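Local coordinates for Spermidine/putrescine ABC transporter, periplasmic binding protein (Treponema pallidum, PDB 2V84) that probably binds polyamines such as spermidine and putrescine in the periplasm and delivers them to an ABC transporter for uptake, at residues Thr33-Thr38 with Phe292-Thr297; Ser99-Val104 with Ala274-Phe279. One frame throughout, in Å; residues are numbered along the deposited sequence.

Contact 1 of 2, residues Thr33-Thr38 with Phe292-Thr297; sequences TYYTPT and FGFPST
Tyr35 and Phe292, the closest pair of the two backbones, keep their CA atoms 9.0 Å apart, and the Phe292 ring reaches across the gap to the other backbone. In the periplasmic binding protein fold the first loop follows strand 26-32 of a parallel sheet and runs into helix 38-48, with Pro37 at the N-cap position; the second leaves helix 282-292 through Gly293, whose positive phi breaks the helical course. Phe292 carries most of the contact. With CG anti to its own carbonyl carbon (chi1 -56°), the ring is directed at the turn of backbone from Tyr34 to Pro37. Its CZ meets Tyr34 O edge-on at 3.2 Å, in the plane of the ring, so that the carbonyl oxygen faces the weakly positive rim of C-H groups. The neighbouring corner, CE2, lies 3.7 Å from Tyr35 O and 4.3 Å from Pro37 CG, both approaching obliquely.

Tyr35 reaches along the second loop with the edge of its ring: first Phe292 CE2, then Phe294, lie near its plane. Its hydroxyl goes beyond both loops to a hydrogen bond with Asp258, while the ring packs against Tyr127, and the Tyr35 side chain is about 4 Å at its nearest from a bound MES molecule, a buffer component that may mark the polyamine pocket. Phe294 is held from several directions: Tyr128 stacks with it, and Phe292 CB sits over the centre of one of its faces, 3.4 Å above the plane. Glu229 of helix 228-234 touches both phenylalanines. Where Tyr35 and Phe294 meet, they do so rim to rim, CE1 of the tyrosine 4.2 Å from CE2 of the phenylalanine.

Contact 2 of 2, residues Ser99-Val104 with Ala274-Phe279; sequences SKIPNV and AFINFF
Asn277, on helix 269-279, reaches across to the loop 99-104, whose Ile101 brings its CA to 4.8 Å from that of the asparagine. The side chain leaves the helix with CG anti to the backbone N (chi1 -163°). Its CB passes Lys100 O at 3.9 Å and also touches Ile101 CG2; CG then comes up against Pro102 CD. At the tip, OD1 accepts a hydrogen bond from Asn103 N, 3.1 Å long and nearly straight, with the donor almost in line with the C=O bond. The same oxygen packs 3.2 Å from Pro102 CD, while ND2 lies more loosely beside the proline ring.

A second bond joins the same pair. Asn103 ND2 donates to Asn277 O over 2.8 Å, from above the carbonyl plane rather than along a lone pair, although the acceptor lies within the amide plane of Asn103. The two side-chain amides are nearly parallel, their planes 11° apart, and a further, weak bond joins Asn103 ND2 to Glu281 just past the helix. One asparagine thus offers both its side-chain and its backbone oxygen to another.

Beside these hydrogen bonds, Ile101 CG2 and CD1 pack on Ile276 CG2, the former at 3.9 Å, and Leu76 and Phe260 also touch Ile276. Lys100 turns its amine to a salt bridge with Asp270, earlier on the same helix. The result is a helix-to-loop junction in which two bonds, both donated by Asn103 to Asn277, fasten the 3-10 segment beginning at Pro102 to the C-terminal part of helix 269-279, within the periplasmic binding protein fold.

Contact 2 is nested along the chain inside the loop closed by contact 1, and their centres lie 18 Å apart. They nevertheless touch: Thr36 CG2 packs 3.7 Å from Phe275 CZ and 4.3 Å from Phe279 CE1, joining the loop 33-38 to the side of helix 269-279 that carries Phe275 and Phe279. Tyr127 bridges them as well, stacking with Phe279 and hydrogen-bonding Thr36 OG1. Their relation to the predicted polyamine site differs. In contact 1 the Tyr35 side chain is about 11 Å from that of Glu168, a predicted spermidine-binding residue, whereas contact 2 lies away from the predicted site.

Contact 1 of 2, residues Thr33-Thr38 with Phe292-Thr297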
loop_
_atom_site.group_PDB
_atom_site.type_symbol
_atom_site.label_atom_id
_atom_site.label_comp_id
_atom_site.label_asym_id
_atom_site.label_seq_id
_atom_site.Cartn_x
_atom_site.Cartn_y
_atom_site.Cartn_z
ATOM N N THR A 33 -10.688 2.428 4.030
ATOM C CA THR A 33 -11.155 2.824 5.346
ATOM C C THR A 33 -10.012 3.458 6.101
ATOM O O THR A 33 -8.901 2.922 6.126
ATOM C CB THR A 33 -11.736 1.604 6.144
ATOM O OG1 THR A 33 -12.411 0.704 5.247
ATOM C CG2 THR A 33 -12.718 2.081 7.213
ATOM N N TYR A 34 -10.284 4.622 6.681
ATOM C CA TYR A 34 -9.338 5.371 7.521
ATOM C C TYR A 34 -8.175 6.045 6.785
ATOM O O TYR A 34 -7.469 6.840 7.383
ATOM C CB TYR A 34 -8.803 4.524 8.708
ATOM C CG TYR A 34 -9.855 3.679 9.424
ATOM C CD1 TYR A 34 -11.015 4.262 9.948
ATOM C CD2 TYR A 34 -9.679 2.300 9.590
ATOM C CE1 TYR A 34 -11.989 3.490 10.602
ATOM C CE2 TYR A 34 -10.651 1.517 10.247
ATOM C CZ TYR A 34 -11.801 2.128 10.749
ATOM O OH TYR A 34 -12.763 1.380 11.401
ATOM N N TYR A 35 -7.988 5.733 5.501
ATOM C CA TYR A 35 -6.795 6.178 4.729
ATOM C C TYR A 35 -6.681 7.700 4.536
ATOM O O TYR A 35 -5.585 8.274 4.631
ATOM C CB TYR A 35 -6.746 5.457 3.383
ATOM C CG TYR A 35 -5.375 5.346 2.764
ATOM C CD1 TYR A 35 -4.219 5.472 3.534
ATOM C CD2 TYR A 35 -5.245 5.101 1.404
ATOM C CE1 TYR A 35 -2.947 5.359 2.948
ATOM C CE2 TYR A 35 -4.006 4.992 0.806
ATOM C CZ TYR A 35 -2.861 5.120 1.569
ATOM O OH TYR A 35 -1.645 4.966 0.961
ATOM N N THR A 36 -7.817 8.353 4.307
ATOM C CA THR A 36 -7.913 9.799 4.474
ATOM C C THR A 36 -8.355 10.141 5.919
ATOM O O THR A 36 -9.509 9.897 6.289
ATOM C CB THR A 36 -8.872 10.436 3.443
ATOM O OG1 THR A 36 -8.607 9.914 2.136
ATOM C CG2 THR A 36 -8.683 11.924 3.424
ATOM N N PRO A 37 -7.432 10.688 6.740
ATOM C CA PRO A 37 -7.726 11.005 8.141
ATOM C C PRO A 37 -8.898 11.980 8.265
ATOM O O PRO A 37 -8.831 13.102 7.729
ATOM C CB PRO A 37 -6.442 11.688 8.618
ATOM C CG PRO A 37 -5.382 11.178 7.712
ATOM C CD PRO A 37 -6.049 11.052 6.385
ATOM N N THR A 38 -9.953 11.562 8.973
ATOM C CA THR A 38 -11.167 12.374 9.119
ATOM C C THR A 38 -10.846 13.802 9.537
ATOM O O THR A 38 -11.568 14.728 9.169
ATOM C CB THR A 38 -12.166 11.777 10.136
ATOM O OG1 THR A 38 -11.468 11.447 11.337
ATOM C CG2 THR A 38 -12.846 10.531 9.584
ATOM N N PHE A 292 -0.320 7.848 10.715
ATOM C CA PHE A 292 0.053 6.442 10.538
ATOM C C PHE A 292 1.511 6.108 10.851
ATOM O O PHE A 292 1.903 4.940 10.783
ATOM C CB PHE A 292 -0.260 5.984 9.115
ATOM C CG PHE A 292 -1.691 6.173 8.717
ATOM C CD1 PHE A 292 -2.675 5.310 9.189
ATOM C CD2 PHE A 292 -2.057 7.215 7.864
ATOM C CE1 PHE A 292 -4.006 5.486 8.835
ATOM C CE2 PHE A 292 -3.367 7.386 7.489
ATOM C CZ PHE A 292 -4.346 6.525 7.974
ATOM N N GLY A 293 2.320 7.112 11.173
ATOM C CA GLY A 293 3.755 6.885 11.399
ATOM C C GLY A 293 4.523 6.668 10.109
ATOM O O GLY A 293 5.522 5.972 10.091
ATOM N N PHE A 294 4.029 7.266 9.024
ATOM C CA PHE A 294 4.642 7.178 7.713
ATOM C C PHE A 294 5.781 8.177 7.565
ATOM O O PHE A 294 5.718 9.275 8.132
ATOM C CB PHE A 294 3.607 7.554 6.669
ATOM C CG PHE A 294 2.518 6.554 6.457
ATOM C CD1 PHE A 294 2.684 5.201 6.755
ATOM C CD2 PHE A 294 1.337 6.965 5.834
ATOM C CE1 PHE A 294 1.662 4.288 6.475
ATOM C CE2 PHE A 294 0.329 6.065 5.535
ATOM C CZ PHE A 294 0.474 4.739 5.860
ATOM N N PRO A 295 6.836 7.806 6.817
ATOM C CA PRO A 295 7.855 8.780 6.432
ATOM C C PRO A 295 7.392 9.536 5.204
ATOM O O PRO A 295 6.473 9.096 4.519
ATOM C CB PRO A 295 9.049 7.898 6.078
ATOM C CG PRO A 295 8.403 6.659 5.499
ATOM C CD PRO A 295 7.154 6.450 6.309
ATOM N N SER A 296 8.015 10.673 4.924
ATOM C CA SER A 296 7.614 11.457 3.778
ATOM C C SER A 296 8.283 10.912 2.517
ATOM O O SER A 296 9.222 11.500 1.994
ATOM C CB SER A 296 7.935 12.948 3.989
ATOM O OG SER A 296 7.276 13.765 3.029
ATOM N N THR A 297 7.781 9.786 2.029
ATOM C CA THR A 297 8.320 9.145 0.821
ATOM C C THR A 297 8.107 9.924 -0.475
ATOM O O THR A 297 8.926 9.829 -1.381
ATOM C CB THR A 297 7.757 7.726 0.653
ATOM O OG1 THR A 297 6.332 7.772 0.769
ATOM C CG2 THR A 297 8.307 6.826 1.737
#

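Contact 2 of 2, residues Ser99-Val104 with Ala274-Phe279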
loop_
_atom_site.group_PDB
_atom_site.type_symbol
_atom_site.label_atom_id
_atom_site.label_comp_id
_atom_site.label_asym_id
_atom_site.label_seq_id
_atom_site.Cartn_x
_atom_site.Cartn_y
_atom_site.Cartn_z
ATOM N N SER A 99 -2.892 22.274 -13.540
ATOM C CA SER A 99 -2.812 23.711 -13.257
ATOM C C SER A 99 -3.678 24.009 -12.030
ATOM O O SER A 99 -3.469 25.013 -11.350
ATOM C CB SER A 99 -3.228 24.574 -14.461
ATOM O OG SER A 99 -4.619 24.465 -14.712
ATOM N N LYS A 100 -4.608 23.111 -11.717
ATOM C CA LYS A 100 -5.476 23.302 -10.549
ATOM C C LYS A 100 -4.905 22.614 -9.306
ATOM O O LYS A 100 -5.530 22.594 -8.238
ATOM C CB LYS A 100 -6.878 22.805 -10.845
ATOM C CG LYS A 100 -7.643 23.715 -11.820
ATOM C CD LYS A 100 -9.068 23.228 -12.002
ATOM C CE LYS A 100 -9.873 24.280 -12.759
ATOM N NZ LYS A 100 -11.240 23.789 -13.103
ATOM N N ILE A 101 -3.716 22.045 -9.461
ATOM C CA ILE A 101 -3.040 21.363 -8.365
ATOM C C ILE A 101 -1.589 21.825 -8.276
ATOM O O ILE A 101 -0.684 21.023 -8.427
ATOM C CB ILE A 101 -3.072 19.825 -8.519
ATOM C CG1 ILE A 101 -4.484 19.343 -8.856
ATOM C CG2 ILE A 101 -2.591 19.159 -7.217
ATOM C CD1 ILE A 101 -4.524 17.865 -9.278
ATOM N N PRO A 102 -1.366 23.121 -8.004
ATOM C CA PRO A 102 0.006 23.635 -7.975
ATOM C C PRO A 102 0.914 22.896 -6.975
ATOM O O PRO A 102 2.136 22.854 -7.181
ATOM C CB PRO A 102 -0.181 25.102 -7.579
ATOM C CG PRO A 102 -1.513 25.156 -6.918
ATOM C CD PRO A 102 -2.335 24.190 -7.720
ATOM N N ASN A 103 0.328 22.322 -5.918
ATOM C CA ASN A 103 1.093 21.609 -4.877
ATOM C C ASN A 103 1.676 20.270 -5.343
ATOM O O ASN A 103 2.419 19.599 -4.608
ATOM C CB ASN A 103 0.236 21.407 -3.623
ATOM C CG ASN A 103 -0.091 22.707 -2.927
ATOM O OD1 ASN A 103 0.673 23.656 -3.016
ATOM N ND2 ASN A 103 -1.248 22.767 -2.250
ATOM N N VAL A 104 1.367 19.909 -6.583
ATOM C CA VAL A 104 1.997 18.796 -7.302
ATOM C C VAL A 104 3.522 19.052 -7.396
ATOM O O VAL A 104 4.318 18.122 -7.587
ATOM C CB VAL A 104 1.214 18.583 -8.649
ATOM C CG1 VAL A 104 1.878 19.212 -9.896
ATOM C CG2 VAL A 104 0.679 17.192 -8.824
ATOM N N ALA A 274 -9.267 20.330 -5.996
ATOM C CA ALA A 274 -9.045 21.171 -4.834
ATOM C C ALA A 274 -8.670 20.315 -3.646
ATOM O O ALA A 274 -7.864 20.716 -2.802
ATOM C CB ALA A 274 -10.294 22.008 -4.526
ATOM N N PHE A 275 -9.248 19.126 -3.580
ATOM C CA PHE A 275 -8.905 18.234 -2.496
ATOM C C PHE A 275 -7.513 17.642 -2.637
ATOM O O PHE A 275 -6.775 17.587 -1.659
ATOM C CB PHE A 275 -9.951 17.146 -2.296
ATOM C CG PHE A 275 -9.692 16.320 -1.072
ATOM C CD1 PHE A 275 -10.177 16.725 0.171
ATOM C CD2 PHE A 275 -8.913 15.162 -1.151
ATOM C CE1 PHE A 275 -9.912 15.972 1.317
ATOM C CE2 PHE A 275 -8.640 14.404 -0.010
ATOM C CZ PHE A 275 -9.143 14.810 1.223
ATOM N N ILE A 276 -7.116 17.251 -3.850
ATOM C CA ILE A 276 -5.758 16.761 -4.068
ATOM C C ILE A 276 -4.753 17.863 -3.719
ATOM O O ILE A 276 -3.730 17.617 -3.069
ATOM C CB ILE A 276 -5.550 16.319 -5.567
ATOM C CG1 ILE A 276 -6.552 15.204 -5.940
ATOM C CG2 ILE A 276 -4.098 15.883 -5.822
ATOM C CD1 ILE A 276 -6.584 14.875 -7.447
ATOM N N ASN A 277 -5.053 19.078 -4.179
ATOM C CA ASN A 277 -4.240 20.239 -3.869
ATOM C C ASN A 277 -4.154 20.482 -2.348
ATOM O O ASN A 277 -3.084 20.757 -1.831
ATOM C CB ASN A 277 -4.758 21.478 -4.612
ATOM C CG ASN A 277 -3.736 22.593 -4.652
ATOM O OD1 ASN A 277 -2.614 22.389 -5.099
ATOM N ND2 ASN A 277 -4.119 23.780 -4.178
ATOM N N PHE A 278 -5.280 20.345 -1.644
ATOM C CA PHE A 278 -5.353 20.515 -0.184
ATOM C C PHE A 278 -4.513 19.441 0.536
ATOM O O PHE A 278 -3.734 19.732 1.446
ATOM C CB PHE A 278 -6.830 20.448 0.240
ATOM C CG PHE A 278 -7.061 20.398 1.732
ATOM C CD1 PHE A 278 -7.102 19.170 2.411
ATOM C CD2 PHE A 278 -7.320 21.565 2.448
ATOM C CE1 PHE A 278 -7.349 19.121 3.802
ATOM C CE2 PHE A 278 -7.573 21.525 3.837
ATOM C CZ PHE A 278 -7.587 20.305 4.503
ATOM N N PHE A 279 -4.663 18.206 0.100
ATOM C CA PHE A 279 -3.998 17.064 0.739
ATOM C C PHE A 279 -2.478 17.187 0.640
ATOM O O PHE A 279 -1.739 16.794 1.551
ATOM C CB PHE A 279 -4.504 15.791 0.067
ATOM C CG PHE A 279 -4.167 14.534 0.796
ATOM C CD1 PHE A 279 -4.935 14.113 1.888
ATOM C CD2 PHE A 279 -3.104 13.745 0.366
ATOM C CE1 PHE A 279 -4.617 12.918 2.559
ATOM C CE2 PHE A 279 -2.791 12.545 1.019
ATOM C CZ PHE A 279 -3.551 12.145 2.125
#